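Local coordinates for protein CaaX farnesyltransferase beta subunit Ram1 (Aspergillus fumigatus, PDB 4LNB) that probably transfers, together with its alpha subunit, a farnesyl group from farnesyl diphosphate to the cysteine of C-terminal CaaX motifs, as a zinc-dependent prenyltransferase, at residues V155-A160 / H433-L438; E249-A254 / G312-C317. All coordinates share one frame; numbering follows the deposited sequence. Where two conformers were deposited one is given.

Contact 1. Residues V155-A160 / H433-L438; sequences VYWALA and HTCYAL. With ZN (zinc ion), chain G; ED5 (tert-butyl 4-({(2-{(4-cyanophenyl)[(1-methyl-1H-imidazol-5-yl)methyl]amino}ethyl)[(2-methylphenyl)sulfonyl]amino}methyl)piperidine-1-carboxylate), chain H.
Cys435 sets its thiol into the angle between Tyr156, Trp157 and Ala160, and the CA atoms of Trp157 and Cys435 come within 5.2 Å. The cysteine CB lies 3.4 Å from Trp157 O, and its SG, anti to the backbone N (chi1 168°), meets Ala160 CB at 3.7 Å. The same sulfur lies obliquely to the Tyr156 and Trp157 rings, a sulfur-aromatic contact with each, and stands over the centre of the Tyr436 ring.

Trp157 can be followed outward. Its CB packs on Cys435 CB; CD1 faces both Cys435 SG and Tyr436 CE2; NE1 comes 3.7 Å from Tyr436 CE2, the two ring planes being inclined at 72°. At the far end of the indole, CZ3 and CH2 border the inhibitor, CH2 lying 4.1 Å from CAU of ED5. No direct hydrogen bond joins the segments; two waters do so instead. Trp157 NE1 donates to one water, 3.1 Å away, which also bonds Tyr436 OH. A second water, 2.7 Å from Tyr436 OH, donates to Tyr156 OH, which is also hydrogen-bonded to Val499 O. The buried phenol oxygen of Tyr436 is thus held by two waters, and it also touches the edge of the Tyr156 ring.

Three residues before Tyr436, His433 NE2 binds zinc at 2.0 Å, beside the imidazole nitrogen NBC of ED5; Asp365 and Cys367 are further protein ligands. The axes of segments 155-160 and 433-438 run at 44° to each other, on helices 151-164 and 431-444 of the alpha-alpha toroid of prenyltransferase beta subunits, with helix 431-444 supplying the zinc ligand His433.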
ATOM      1  N   VAL B 155       1.012   9.016 -16.905  1.00 12.61           N
ATOM      2  CA  VAL B 155       1.559  10.360 -16.994  1.00 12.10           C
ATOM      3  C   VAL B 155       2.301  10.701 -15.708  1.00 11.33           C
ATOM      4  O   VAL B 155       3.430  11.190 -15.746  1.00 13.83           O
ATOM      5  CB  VAL B 155       0.457  11.401 -17.254  1.00 13.97           C
ATOM      6  CG1 VAL B 155       1.030  12.807 -17.213  1.00 14.98           C
ATOM      7  CG2 VAL B 155      -0.208  11.132 -18.599  1.00 18.59           C
ATOM      8  N   TYR B 156       1.673  10.430 -14.570  1.00 10.85           N
ATOM      9  CA  TYR B 156       2.300  10.718 -13.285  1.00 11.31           C
ATOM     10  C   TYR B 156       3.618   9.971 -13.074  1.00 12.49           C
ATOM     11  O   TYR B 156       4.617  10.580 -12.697  1.00 12.05           O
ATOM     12  CB  TYR B 156       1.355  10.434 -12.113  1.00 10.13           C
ATOM     13  CG  TYR B 156       2.083  10.421 -10.790  1.00 10.24           C
ATOM     14  CD1 TYR B 156       2.505  11.607 -10.195  1.00 10.54           C
ATOM     15  CD2 TYR B 156       2.377   9.223 -10.149  1.00 13.13           C
ATOM     16  CE1 TYR B 156       3.195  11.596  -8.992  1.00 10.38           C
ATOM     17  CE2 TYR B 156       3.061   9.203  -8.948  1.00 10.96           C
ATOM     18  CZ  TYR B 156       3.465  10.392  -8.374  1.00 11.94           C
ATOM     19  OH  TYR B 156       4.144  10.367  -7.176  1.00 11.27           O
ATOM     20  N   TRP B 157       3.611   8.658 -13.299  1.00 10.24           N
ATOM     21  CA  TRP B 157       4.795   7.831 -13.070  1.00 13.58           C
ATOM     22  C   TRP B 157       5.989   8.331 -13.879  1.00 14.21           C
ATOM     23  O   TRP B 157       7.111   8.394 -13.378  1.00 12.81           O
ATOM     24  CB  TRP B 157       4.522   6.368 -13.433  1.00 11.52           C
ATOM     25  CG  TRP B 157       3.506   5.689 -12.564  1.00  9.52           C
ATOM     26  CD1 TRP B 157       3.261   5.926 -11.243  1.00 13.35           C
ATOM     27  CD2 TRP B 157       2.597   4.654 -12.962  1.00 12.26           C
ATOM     28  NE1 TRP B 157       2.259   5.098 -10.792  1.00 11.07           N
ATOM     29  CE2 TRP B 157       1.830   4.313 -11.831  1.00 11.93           C
ATOM     30  CE3 TRP B 157       2.356   3.987 -14.168  1.00 14.71           C
ATOM     31  CZ2 TRP B 157       0.839   3.331 -11.868  1.00 13.26           C
ATOM     32  CZ3 TRP B 157       1.369   3.012 -14.203  1.00 15.34           C
ATOM     33  CH2 TRP B 157       0.625   2.695 -13.062  1.00 13.57           C
ATOM     34  N   ALA B 158       5.738   8.689 -15.133  1.00 13.67           N
ATOM     35  CA  ALA B 158       6.799   9.180 -16.001  1.00 11.55           C
ATOM     36  C   ALA B 158       7.308  10.553 -15.572  1.00 11.77           C
ATOM     37  O   ALA B 158       8.517  10.775 -15.497  1.00 12.54           O
ATOM     38  CB  ALA B 158       6.336   9.208 -17.449  1.00 12.98           C
ATOM     39  N   LEU B 159       6.390  11.476 -15.298  1.00 13.40           N
ATOM     40  CA  LEU B 159       6.771  12.828 -14.891  1.00 13.78           C
ATOM     41  C   LEU B 159       7.543  12.809 -13.579  1.00 12.62           C
ATOM     42  O   LEU B 159       8.532  13.529 -13.415  1.00 14.50           O
ATOM     43  CB  LEU B 159       5.540  13.724 -14.747  1.00 13.64           C
ATOM     44  CG  LEU B 159       4.848  14.162 -16.036  1.00 16.81           C
ATOM     45  CD1 LEU B 159       3.623  15.005 -15.710  1.00 17.24           C
ATOM     46  CD2 LEU B 159       5.810  14.921 -16.938  1.00 18.56           C
ATOM     47  N   ALA B 160       7.081  11.983 -12.646  1.00 11.18           N
ATOM     48  CA  ALA B 160       7.745  11.829 -11.355  1.00 10.90           C
ATOM     49  C   ALA B 160       9.176  11.321 -11.527  1.00 12.85           C
ATOM     50  O   ALA B 160      10.115  11.879 -10.954  1.00 12.65           O
ATOM     51  CB  ALA B 160       6.946  10.897 -10.452  1.00 10.40           C
ATOM     52  N   HIS B 433       7.228   0.744 -11.672  1.00  9.24           N
ATOM     53  CA  HIS B 433       8.362   0.312 -10.861  1.00 10.36           C
ATOM     54  C   HIS B 433       9.568   1.228 -11.015  1.00 12.73           C
ATOM     55  O   HIS B 433      10.388   1.339 -10.105  1.00 11.77           O
ATOM     56  CB  HIS B 433       8.727  -1.146 -11.150  1.00 10.42           C
ATOM     57  CG  HIS B 433       7.790  -2.124 -10.516  1.00 10.37           C
ATOM     58  ND1 HIS B 433       6.790  -2.760 -11.218  1.00 10.83           N
ATOM     59  CD2 HIS B 433       7.681  -2.549  -9.235  1.00 11.22           C
ATOM     60  CE1 HIS B 433       6.112  -3.546 -10.400  1.00 13.01           C
ATOM     61  NE2 HIS B 433       6.631  -3.435  -9.190  1.00  9.89           N
ATOM     62  N   THR B 434       9.674   1.888 -12.164  1.00  9.84           N
ATOM     63  CA  THR B 434      10.747   2.850 -12.367  1.00 10.19           C
ATOM     64  C   THR B 434      10.516   4.055 -11.462  1.00 12.60           C
ATOM     65  O   THR B 434      11.426   4.498 -10.759  1.00 13.42           O
ATOM     66  CB  THR B 434      10.846   3.296 -13.838  1.00 13.23           C
ATOM     67  OG1 THR B 434      11.174   2.165 -14.654  1.00 12.20           O
ATOM     68  CG2 THR B 434      11.929   4.355 -14.006  1.00 14.83           C
ATOM     69  N   CYS B 435       9.289   4.565 -11.468  1.00 10.93           N
ATOM     70  CA  CYS B 435       8.940   5.715 -10.641  1.00 11.95           C
ATOM     71  C   CYS B 435       9.205   5.465  -9.153  1.00 12.08           C
ATOM     72  O   CYS B 435       9.865   6.266  -8.485  1.00 10.80           O
ATOM     73  CB  CYS B 435       7.471   6.106 -10.859  1.00 11.95           C
ATOM     74  SG  CYS B 435       6.822   7.295  -9.656  1.00 16.64           S
ATOM     75  N   TYR B 436       8.705   4.350  -8.634  1.00  9.10           N
ATOM     76  CA  TYR B 436       8.761   4.137  -7.192  1.00  8.83           C
ATOM     77  C   TYR B 436      10.107   3.626  -6.664  1.00  8.93           C
ATOM     78  O   TYR B 436      10.454   3.895  -5.516  1.00 11.69           O
ATOM     79  CB  TYR B 436       7.581   3.291  -6.713  1.00  9.21           C
ATOM     80  CG  TYR B 436       6.274   4.051  -6.807  1.00 12.62           C
ATOM     81  CD1 TYR B 436       6.082   5.224  -6.084  1.00  9.95           C
ATOM     82  CD2 TYR B 436       5.237   3.603  -7.617  1.00 14.38           C
ATOM     83  CE1 TYR B 436       4.891   5.931  -6.161  1.00 13.74           C
ATOM     84  CE2 TYR B 436       4.037   4.306  -7.701  1.00 11.45           C
ATOM     85  CZ  TYR B 436       3.872   5.464  -6.971  1.00 11.52           C
ATOM     86  OH  TYR B 436       2.690   6.167  -7.049  1.00 11.59           O
ATOM     87  N   ALA B 437      10.868   2.917  -7.492  1.00  9.15           N
ATOM     88  CA  ALA B 437      12.235   2.565  -7.110  1.00 10.53           C
ATOM     89  C   ALA B 437      13.089   3.828  -7.000  1.00 13.22           C
ATOM     90  O   ALA B 437      13.897   3.963  -6.080  1.00 10.44           O
ATOM     91  CB  ALA B 437      12.853   1.586  -8.103  1.00 12.05           C
ATOM     92  N   LEU B 438      12.908   4.756  -7.936  1.00 13.99           N
ATOM     93  CA  LEU B 438      13.646   6.017  -7.898  1.00 11.66           C
ATOM     94  C   LEU B 438      13.204   6.873  -6.712  1.00 13.49           C
ATOM     95  O   LEU B 438      14.021   7.543  -6.079  1.00 11.86           O
ATOM     96  CB  LEU B 438      13.484   6.790  -9.211  1.00 10.80           C
ATOM     97  CG  LEU B 438      14.151   6.186 -10.449  1.00 14.07           C
ATOM     98  CD1 LEU B 438      13.736   6.940 -11.706  1.00 13.58           C
ATOM     99  CD2 LEU B 438      15.665   6.199 -10.292  1.00 16.71           C
TER
HETATM  100 ZN    ZN G 602       5.909  -3.747  -7.309  1.00 11.75          ZN
HETATM  101  OAG ED5 H 603       3.743  -4.006 -17.106  1.00 52.33           O
HETATM  102  CBE ED5 H 603       2.761  -3.305 -16.990  1.00 51.71           C
HETATM  103  OBD ED5 H 603       1.921  -3.099 -18.115  1.00 58.87           O
HETATM  104  CBP ED5 H 603       1.229  -4.159 -18.794  1.00 61.06           C
HETATM  105  CAC ED5 H 603      -0.027  -3.616 -19.361  1.00 60.85           C
HETATM  106  CAD ED5 H 603       2.039  -4.727 -19.902  1.00 62.40           C
HETATM  107  CAE ED5 H 603       0.883  -5.278 -17.801  1.00 60.50           C
HETATM  108  NBL ED5 H 603       2.242  -3.034 -15.630  1.00 44.44           N
HETATM  109  CAX ED5 H 603       2.875  -3.600 -14.430  1.00 42.25           C
HETATM  110  CAV ED5 H 603       3.153  -2.563 -13.383  1.00 38.40           C
HETATM  111  CAW ED5 H 603       1.078  -2.197 -15.357  1.00 40.56           C
HETATM  112  CAU ED5 H 603       1.326  -1.172 -14.281  1.00 38.13           C
HETATM  113  CBK ED5 H 603       1.970  -1.732 -13.064  1.00 34.79           C
HETATM  114  CBB ED5 H 603       0.942  -2.562 -12.262  1.00 32.93           C
HETATM  115  NBN ED5 H 603      -0.346  -1.849 -11.871  1.00 35.36           N
HETATM  116  SBQ ED5 H 603      -1.645  -2.913 -11.832  1.00 47.95           S
HETATM  117  OAI ED5 H 603      -2.647  -2.486 -10.888  1.00 49.22           O
HETATM  118  OAH ED5 H 603      -1.186  -4.223 -11.453  1.00 45.56           O
HETATM  119  CBJ ED5 H 603      -2.334  -3.024 -13.475  1.00 49.31           C
HETATM  120  CAN ED5 H 603      -2.290  -4.259 -14.134  1.00 48.20           C
HETATM  121  CAL ED5 H 603      -2.821  -4.396 -15.447  1.00 48.73           C
HETATM  122  CAK ED5 H 603      -3.388  -3.296 -16.085  1.00 48.36           C
HETATM  123  CAM ED5 H 603      -3.433  -2.061 -15.437  1.00 48.64           C
HETATM  124  CBF ED5 H 603      -2.901  -1.917 -14.122  1.00 48.82           C
HETATM  125  CAA ED5 H 603      -2.970  -0.578 -13.467  1.00 47.63           C
HETATM  126  CAZ ED5 H 603      -0.198  -1.004 -10.608  1.00 29.67           C
HETATM  127  CAY ED5 H 603       0.495  -1.607  -9.355  1.00 25.84           C
HETATM  128  NBM ED5 H 603      -0.165  -2.715  -8.660  1.00 21.55           N
HETATM  129  CBH ED5 H 603      -1.463  -2.481  -7.944  1.00 21.64           C
HETATM  130  CAQ ED5 H 603      -2.260  -3.569  -7.570  1.00 19.32           C
HETATM  131  CAO ED5 H 603      -3.477  -3.340  -6.905  1.00 21.13           C
HETATM  132  CAR ED5 H 603      -1.876  -1.163  -7.657  1.00 23.82           C
HETATM  133  CAP ED5 H 603      -3.084  -0.937  -6.997  1.00 25.28           C
HETATM  134  CBG ED5 H 603      -3.884  -2.023  -6.620  1.00 27.81           C
HETATM  135  CAJ ED5 H 603      -5.173  -1.775  -5.922  1.00 34.03           C
HETATM  136  NAF ED5 H 603      -6.331  -1.548  -5.329  1.00 39.49           N
HETATM  137  CBA ED5 H 603       0.445  -4.061  -8.654  1.00 19.26           C
HETATM  138  CBI ED5 H 603       1.764  -4.174  -7.896  1.00 14.26           C
HETATM  139  CAS ED5 H 603       3.048  -4.072  -8.429  1.00 13.43           C
HETATM  140  NBC ED5 H 603       3.910  -4.224  -7.420  1.00 11.06           N
HETATM  141  CAT ED5 H 603       3.216  -4.399  -6.301  1.00  9.75           C
HETATM  142  NBO ED5 H 603       1.903  -4.368  -6.589  1.00 13.49           N
HETATM  143  CAB ED5 H 603       0.817  -4.533  -5.630  1.00 13.99           C
HETATM  144  O   HOH W   1       2.623   8.426  -5.589  1.00 13.39           O
HETATM  145  O   HOH W   2       0.770   4.159  -8.241  1.00 18.78           O

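Contact 2. Residues E249-A254 / G312-C317; sequences EDVRGA and GAYAFC. With FPP (farnesyl diphosphate), chain F; ED5 (tert-butyl 4-({(2-{(4-cyanophenyl)[(1-methyl-1H-imidazol-5-yl)methyl]amino}ethyl)[(2-methylphenyl)sulfonyl]amino}methyl)piperidine-1-carboxylate), chain H.
Cys317 SG touches both Arg252 CA, at 3.9 Å, and the lipid, 3.6 Å from C12 of farnesyl diphosphate. The Tyr314 ring receives Arg252 CB at its edge and C6 of the lipid over one face, and Ala313 CB abuts C6. In one of the two conformers of Val251, CG2 lies against Tyr314 CD1 and Cys317 CB. The aliphatic part of Arg252 continues this wall: CG and CD each approach C14, at the end of the farnesyl chain. Both helices, 251-263 and 312-322, thus line the isoprenoid pocket within the alpha-alpha toroid fold.

The arginine chain bends about its CG-CD bond (chi3 60°), and its guanidinium carries the nitrile nitrogen NAF of ED5 over the centre of one face, 3.4 Å above the plane. The guanidinium is fixed by Asp250, which it grips side-on: NH2 meets the syn lone pair of OD2 at 3.0 Å in a salt bridge, and NE donates to OD1 at 164°. Asp250 is itself positioned as the N-cap of helix 251-263, its OD1 also accepting from Gly253 N at 3.1 Å. Farther out, Glu248 forms a second salt bridge with Arg252 NH2, and Tyr123 of the alpha subunit packs on the arginine.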
ATOM      1  N   GLU B 249     -14.303   0.901  -0.856  1.00 10.85           N
ATOM      2  CA  GLU B 249     -13.802   1.778   0.193  1.00 13.48           C
ATOM      3  C   GLU B 249     -12.532   1.193   0.796  1.00 15.43           C
ATOM      4  O   GLU B 249     -12.563   0.133   1.422  1.00 12.99           O
ATOM      5  CB  GLU B 249     -14.845   1.987   1.294  1.00 11.90           C
ATOM      6  CG  GLU B 249     -14.294   2.804   2.454  1.00 13.66           C
ATOM      7  CD  GLU B 249     -15.315   3.132   3.521  1.00 20.46           C
ATOM      8  OE1 GLU B 249     -16.427   2.564   3.513  1.00 20.21           O
ATOM      9  OE2 GLU B 249     -14.991   3.973   4.380  1.00 21.89           O
ATOM     10  N   ASP B 250     -11.410   1.873   0.597  1.00 12.78           N
ATOM     11  CA  ASP B 250     -10.164   1.452   1.227  1.00 11.39           C
ATOM     12  C   ASP B 250      -9.296   2.657   1.579  1.00 13.14           C
ATOM     13  O   ASP B 250      -9.629   3.785   1.210  1.00 13.55           O
ATOM     14  CB  ASP B 250      -9.413   0.412   0.379  1.00 13.08           C
ATOM     15  CG  ASP B 250      -9.085   0.902  -1.022  1.00 19.19           C
ATOM     16  OD1 ASP B 250      -8.742   2.090  -1.192  1.00 20.31           O
ATOM     17  OD2 ASP B 250      -9.160   0.079  -1.962  1.00 19.96           O
ATOM     18  N   VAL B 251      -8.199   2.422   2.297  1.00 11.84           N
ATOM     19  CA  VAL B 251      -7.386   3.535   2.781  0.66 11.43           C
ATOM     20  C   VAL B 251      -6.699   4.280   1.640  1.00 13.82           C
ATOM     21  O   VAL B 251      -6.392   5.464   1.772  1.00 13.19           O
ATOM     22  CB  VAL B 251      -6.359   3.117   3.861  0.66 12.05           C
ATOM     23  CG1 VAL B 251      -7.065   2.462   5.042  0.66  9.25           C
ATOM     24  CG2 VAL B 251      -5.316   2.195   3.282  0.66 12.41           C
ATOM     25  N   ARG B 252      -6.485   3.599   0.519  1.00 14.77           N
ATOM     26  CA  ARG B 252      -5.966   4.242  -0.682  1.00 17.69           C
ATOM     27  C   ARG B 252      -6.918   5.362  -1.090  1.00 14.72           C
ATOM     28  O   ARG B 252      -6.490   6.454  -1.465  1.00 13.56           O
ATOM     29  CB  ARG B 252      -5.830   3.218  -1.814  1.00 22.97           C
ATOM     30  CG  ARG B 252      -5.863   3.821  -3.205  1.00 28.81           C
ATOM     31  CD  ARG B 252      -6.039   2.753  -4.274  1.00 29.27           C
ATOM     32  NE  ARG B 252      -7.282   2.006  -4.104  1.00 26.71           N
ATOM     33  CZ  ARG B 252      -7.985   1.489  -5.107  1.00 25.32           C
ATOM     34  NH1 ARG B 252      -7.574   1.645  -6.358  1.00 21.93           N
ATOM     35  NH2 ARG B 252      -9.104   0.821  -4.859  1.00 25.46           N
ATOM     36  N   GLY B 253      -8.216   5.089  -0.984  1.00 13.75           N
ATOM     37  CA  GLY B 253      -9.234   6.086  -1.267  1.00 16.58           C
ATOM     38  C   GLY B 253      -9.136   7.302  -0.364  1.00 16.44           C
ATOM     39  O   GLY B 253      -9.216   8.440  -0.826  1.00 12.99           O
ATOM     40  N   ALA B 254      -8.951   7.065   0.932  1.00 11.50           N
ATOM     41  CA  ALA B 254      -8.842   8.158   1.894  1.00 13.54           C
ATOM     42  C   ALA B 254      -7.603   9.017   1.625  1.00 12.99           C
ATOM     43  O   ALA B 254      -7.674  10.246   1.639  1.00 13.11           O
ATOM     44  CB  ALA B 254      -8.815   7.616   3.313  1.00 12.99           C
ATOM     45  N   GLY B 312       2.304  -2.955   3.329  1.00  9.51           N
ATOM     46  CA  GLY B 312       3.112  -1.754   3.227  1.00  8.02           C
ATOM     47  C   GLY B 312       2.493  -0.610   2.444  1.00  8.35           C
ATOM     48  O   GLY B 312       2.625   0.545   2.832  1.00 12.17           O
ATOM     49  N   ALA B 313       1.818  -0.921   1.339  1.00  7.09           N
ATOM     50  CA  ALA B 313       1.217   0.127   0.519  1.00  7.56           C
ATOM     51  C   ALA B 313       0.131   0.865   1.298  1.00 11.49           C
ATOM     52  O   ALA B 313       0.007   2.089   1.217  1.00 11.99           O
ATOM     53  CB  ALA B 313       0.653  -0.456  -0.763  1.00 10.71           C
ATOM     54  N   TYR B 314      -0.647   0.112   2.066  1.00  9.64           N
ATOM     55  CA  TYR B 314      -1.711   0.698   2.867  1.00  7.99           C
ATOM     56  C   TYR B 314      -1.165   1.390   4.113  1.00 11.66           C
ATOM     57  O   TYR B 314      -1.748   2.357   4.604  1.00  9.52           O
ATOM     58  CB  TYR B 314      -2.734  -0.370   3.235  1.00  7.11           C
ATOM     59  CG  TYR B 314      -3.480  -0.916   2.038  1.00 11.46           C
ATOM     60  CD1 TYR B 314      -4.070  -0.060   1.113  1.00 12.32           C
ATOM     61  CD2 TYR B 314      -3.581  -2.285   1.821  1.00 11.48           C
ATOM     62  CE1 TYR B 314      -4.763  -0.556   0.020  1.00 14.63           C
ATOM     63  CE2 TYR B 314      -4.272  -2.787   0.732  1.00 10.70           C
ATOM     64  CZ  TYR B 314      -4.854  -1.917  -0.167  1.00 14.56           C
ATOM     65  OH  TYR B 314      -5.537  -2.417  -1.255  1.00 18.11           O
ATOM     66  N   ALA B 315      -0.046   0.896   4.628  1.00 10.13           N
ATOM     67  CA  ALA B 315       0.607   1.571   5.745  1.00  7.47           C
ATOM     68  C   ALA B 315       1.028   2.982   5.334  1.00  9.96           C
ATOM     69  O   ALA B 315       0.822   3.940   6.084  1.00 10.26           O
ATOM     70  CB  ALA B 315       1.802   0.767   6.239  1.00  9.11           C
ATOM     71  N   PHE B 316       1.601   3.120   4.139  1.00  9.76           N
ATOM     72  CA  PHE B 316       1.961   4.449   3.655  1.00  9.45           C
ATOM     73  C   PHE B 316       0.740   5.353   3.538  1.00  9.72           C
ATOM     74  O   PHE B 316       0.770   6.494   3.992  1.00  8.72           O
ATOM     75  CB  PHE B 316       2.671   4.414   2.300  1.00  7.58           C
ATOM     76  CG  PHE B 316       2.899   5.785   1.723  1.00  8.84           C
ATOM     77  CD1 PHE B 316       3.913   6.595   2.215  1.00  9.33           C
ATOM     78  CD2 PHE B 316       2.082   6.277   0.716  1.00 10.94           C
ATOM     79  CE1 PHE B 316       4.116   7.866   1.704  1.00  9.83           C
ATOM     80  CE2 PHE B 316       2.283   7.547   0.199  1.00 11.60           C
ATOM     81  CZ  PHE B 316       3.301   8.340   0.694  1.00 13.66           C
ATOM     82  N   CYS B 317      -0.319   4.845   2.913  1.00  8.78           N
ATOM     83  CA  CYS B 317      -1.541   5.620   2.725  1.00 12.15           C
ATOM     84  C   CYS B 317      -2.099   6.138   4.045  1.00 11.55           C
ATOM     85  O   CYS B 317      -2.447   7.314   4.163  1.00 10.74           O
ATOM     86  CB  CYS B 317      -2.605   4.786   2.008  1.00 10.73           C
ATOM     87  SG  CYS B 317      -2.223   4.450   0.275  1.00 15.46           S
TER
HETATM   88  C1  FPP F 601      -1.279  -6.916  -3.256  1.00 14.29           C
HETATM   89  O1  FPP F 601      -0.789  -7.298  -4.502  1.00 12.96           O
HETATM   90  C2  FPP F 601      -1.036  -5.616  -2.824  1.00 19.51           C
HETATM   91  C3  FPP F 601      -2.148  -4.668  -2.432  1.00 21.71           C
HETATM   92  C4  FPP F 601      -3.479  -5.380  -2.446  1.00 24.67           C
HETATM   93  C5  FPP F 601      -2.167  -3.425  -3.334  1.00 28.89           C
HETATM   94  C6  FPP F 601      -1.566  -2.141  -2.810  1.00 28.22           C
HETATM   95  C7  FPP F 601      -1.848  -0.926  -3.453  1.00 20.21           C
HETATM   96  C8  FPP F 601      -0.812  -0.250  -4.329  1.00 21.79           C
HETATM   97  C10 FPP F 601       0.482  -1.013  -4.372  1.00 19.70           C
HETATM   98  C9  FPP F 601      -0.547   1.171  -3.864  1.00 21.10           C
HETATM   99  C11 FPP F 601      -1.754   2.058  -3.603  1.00 21.67           C
HETATM  100  C12 FPP F 601      -1.562   3.346  -3.109  1.00 22.61           C
HETATM  101  C13 FPP F 601      -2.284   4.517  -3.745  1.00 22.20           C
HETATM  102  C14 FPP F 601      -2.790   4.247  -5.135  1.00 23.36           C
HETATM  103  C15 FPP F 601      -1.577   5.828  -3.584  1.00 23.75           C
HETATM  104  PA  FPP F 601       0.271  -8.445  -4.688  1.00 14.04           P
HETATM  105  O1A FPP F 601      -0.162  -9.728  -4.018  1.00 13.91           O
HETATM  106  O2A FPP F 601       0.421  -8.678  -6.176  1.00 13.49           O
HETATM  107  O3A FPP F 601       1.661  -7.929  -4.148  1.00 10.94           O
HETATM  108  PB  FPP F 601       2.425  -8.476  -2.886  1.00 11.38           P
HETATM  109  O1B FPP F 601       1.581  -8.305  -1.649  1.00 12.51           O
HETATM  110  O2B FPP F 601       3.685  -7.647  -2.749  1.00 10.07           O
HETATM  111  O3B FPP F 601       2.801  -9.918  -3.086  1.00 11.82           O
HETATM  112  OAG ED5 H 603       3.743  -4.006 -17.106  1.00 52.33           O
HETATM  113  CBE ED5 H 603       2.761  -3.305 -16.990  1.00 51.71           C
HETATM  114  OBD ED5 H 603       1.921  -3.099 -18.115  1.00 58.87           O
HETATM  115  CBP ED5 H 603       1.229  -4.159 -18.794  1.00 61.06           C
HETATM  116  CAC ED5 H 603      -0.027  -3.616 -19.361  1.00 60.85           C
HETATM  117  CAD ED5 H 603       2.039  -4.727 -19.902  1.00 62.40           C
HETATM  118  CAE ED5 H 603       0.883  -5.278 -17.801  1.00 60.50           C
HETATM  119  NBL ED5 H 603       2.242  -3.034 -15.630  1.00 44.44           N
HETATM  120  CAX ED5 H 603       2.875  -3.600 -14.430  1.00 42.25           C
HETATM  121  CAV ED5 H 603       3.153  -2.563 -13.383  1.00 38.40           C
HETATM  122  CAW ED5 H 603       1.078  -2.197 -15.357  1.00 40.56           C
HETATM  123  CAU ED5 H 603       1.326  -1.172 -14.281  1.00 38.13           C
HETATM  124  CBK ED5 H 603       1.970  -1.732 -13.064  1.00 34.79           C
HETATM  125  CBB ED5 H 603       0.942  -2.562 -12.262  1.00 32.93           C
HETATM  126  NBN ED5 H 603      -0.346  -1.849 -11.871  1.00 35.36           N
HETATM  127  SBQ ED5 H 603      -1.645  -2.913 -11.832  1.00 47.95           S
HETATM  128  OAI ED5 H 603      -2.647  -2.486 -10.888  1.00 49.22           O
HETATM  129  OAH ED5 H 603      -1.186  -4.223 -11.453  1.00 45.56           O
HETATM  130  CBJ ED5 H 603      -2.334  -3.024 -13.475  1.00 49.31           C
HETATM  131  CAN ED5 H 603      -2.290  -4.259 -14.134  1.00 48.20           C
HETATM  132  CAL ED5 H 603      -2.821  -4.396 -15.447  1.00 48.73           C
HETATM  133  CAK ED5 H 603      -3.388  -3.296 -16.085  1.00 48.36           C
HETATM  134  CAM ED5 H 603      -3.433  -2.061 -15.437  1.00 48.64           C
HETATM  135  CBF ED5 H 603      -2.901  -1.917 -14.122  1.00 48.82           C
HETATM  136  CAA ED5 H 603      -2.970  -0.578 -13.467  1.00 47.63           C
HETATM  137  CAZ ED5 H 603      -0.198  -1.004 -10.608  1.00 29.67           C
HETATM  138  CAY ED5 H 603       0.495  -1.607  -9.355  1.00 25.84           C
HETATM  139  NBM ED5 H 603      -0.165  -2.715  -8.660  1.00 21.55           N
HETATM  140  CBH ED5 H 603      -1.463  -2.481  -7.944  1.00 21.64           C
HETATM  141  CAQ ED5 H 603      -2.260  -3.569  -7.570  1.00 19.32           C
HETATM  142  CAO ED5 H 603      -3.477  -3.340  -6.905  1.00 21.13           C
HETATM  143  CAR ED5 H 603      -1.876  -1.163  -7.657  1.00 23.82           C
HETATM  144  CAP ED5 H 603      -3.084  -0.937  -6.997  1.00 25.28           C
HETATM  145  CBG ED5 H 603      -3.884  -2.023  -6.620  1.00 27.81           C
HETATM  146  CAJ ED5 H 603      -5.173  -1.775  -5.922  1.00 34.03           C
HETATM  147  NAF ED5 H 603      -6.331  -1.548  -5.329  1.00 39.49           N
HETATM  148  CBA ED5 H 603       0.445  -4.061  -8.654  1.00 19.26           C
HETATM  149  CBI ED5 H 603       1.764  -4.174  -7.896  1.00 14.26           C
HETATM  150  CAS ED5 H 603       3.048  -4.072  -8.429  1.00 13.43           C
HETATM  151  NBC ED5 H 603       3.910  -4.224  -7.420  1.00 11.06           N
HETATM  152  CAT ED5 H 603       3.216  -4.399  -6.301  1.00  9.75           C
HETATM  153  NBO ED5 H 603       1.903  -4.368  -6.589  1.00 13.49           N
HETATM  154  CAB ED5 H 603       0.817  -4.533  -5.630  1.00 13.99           C

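How the contacts relate
Contact 2 is nested within the chain loop that contact 1 closes, and all four segments belong to the same alpha-alpha toroid. Their centres lie 19 Å apart and their nearest atoms about 7 Å, so the two do not touch; the inhibitor ED5 spans the interval. Its imidazole shares the zinc ion with contact 1, whereas its cyanophenyl arm ends at contact 2. Farnesyl diphosphate lies against contact 2 and, at the nearest atoms, about 6 Å from the Tyr436 side chain of contact 1. From contact 2 the metal is more distant: the nearest atom of the Tyr314 side chain is about 13 Å from zinc. The pair therefore marks the metal and isoprenoid-tail regions of one active site.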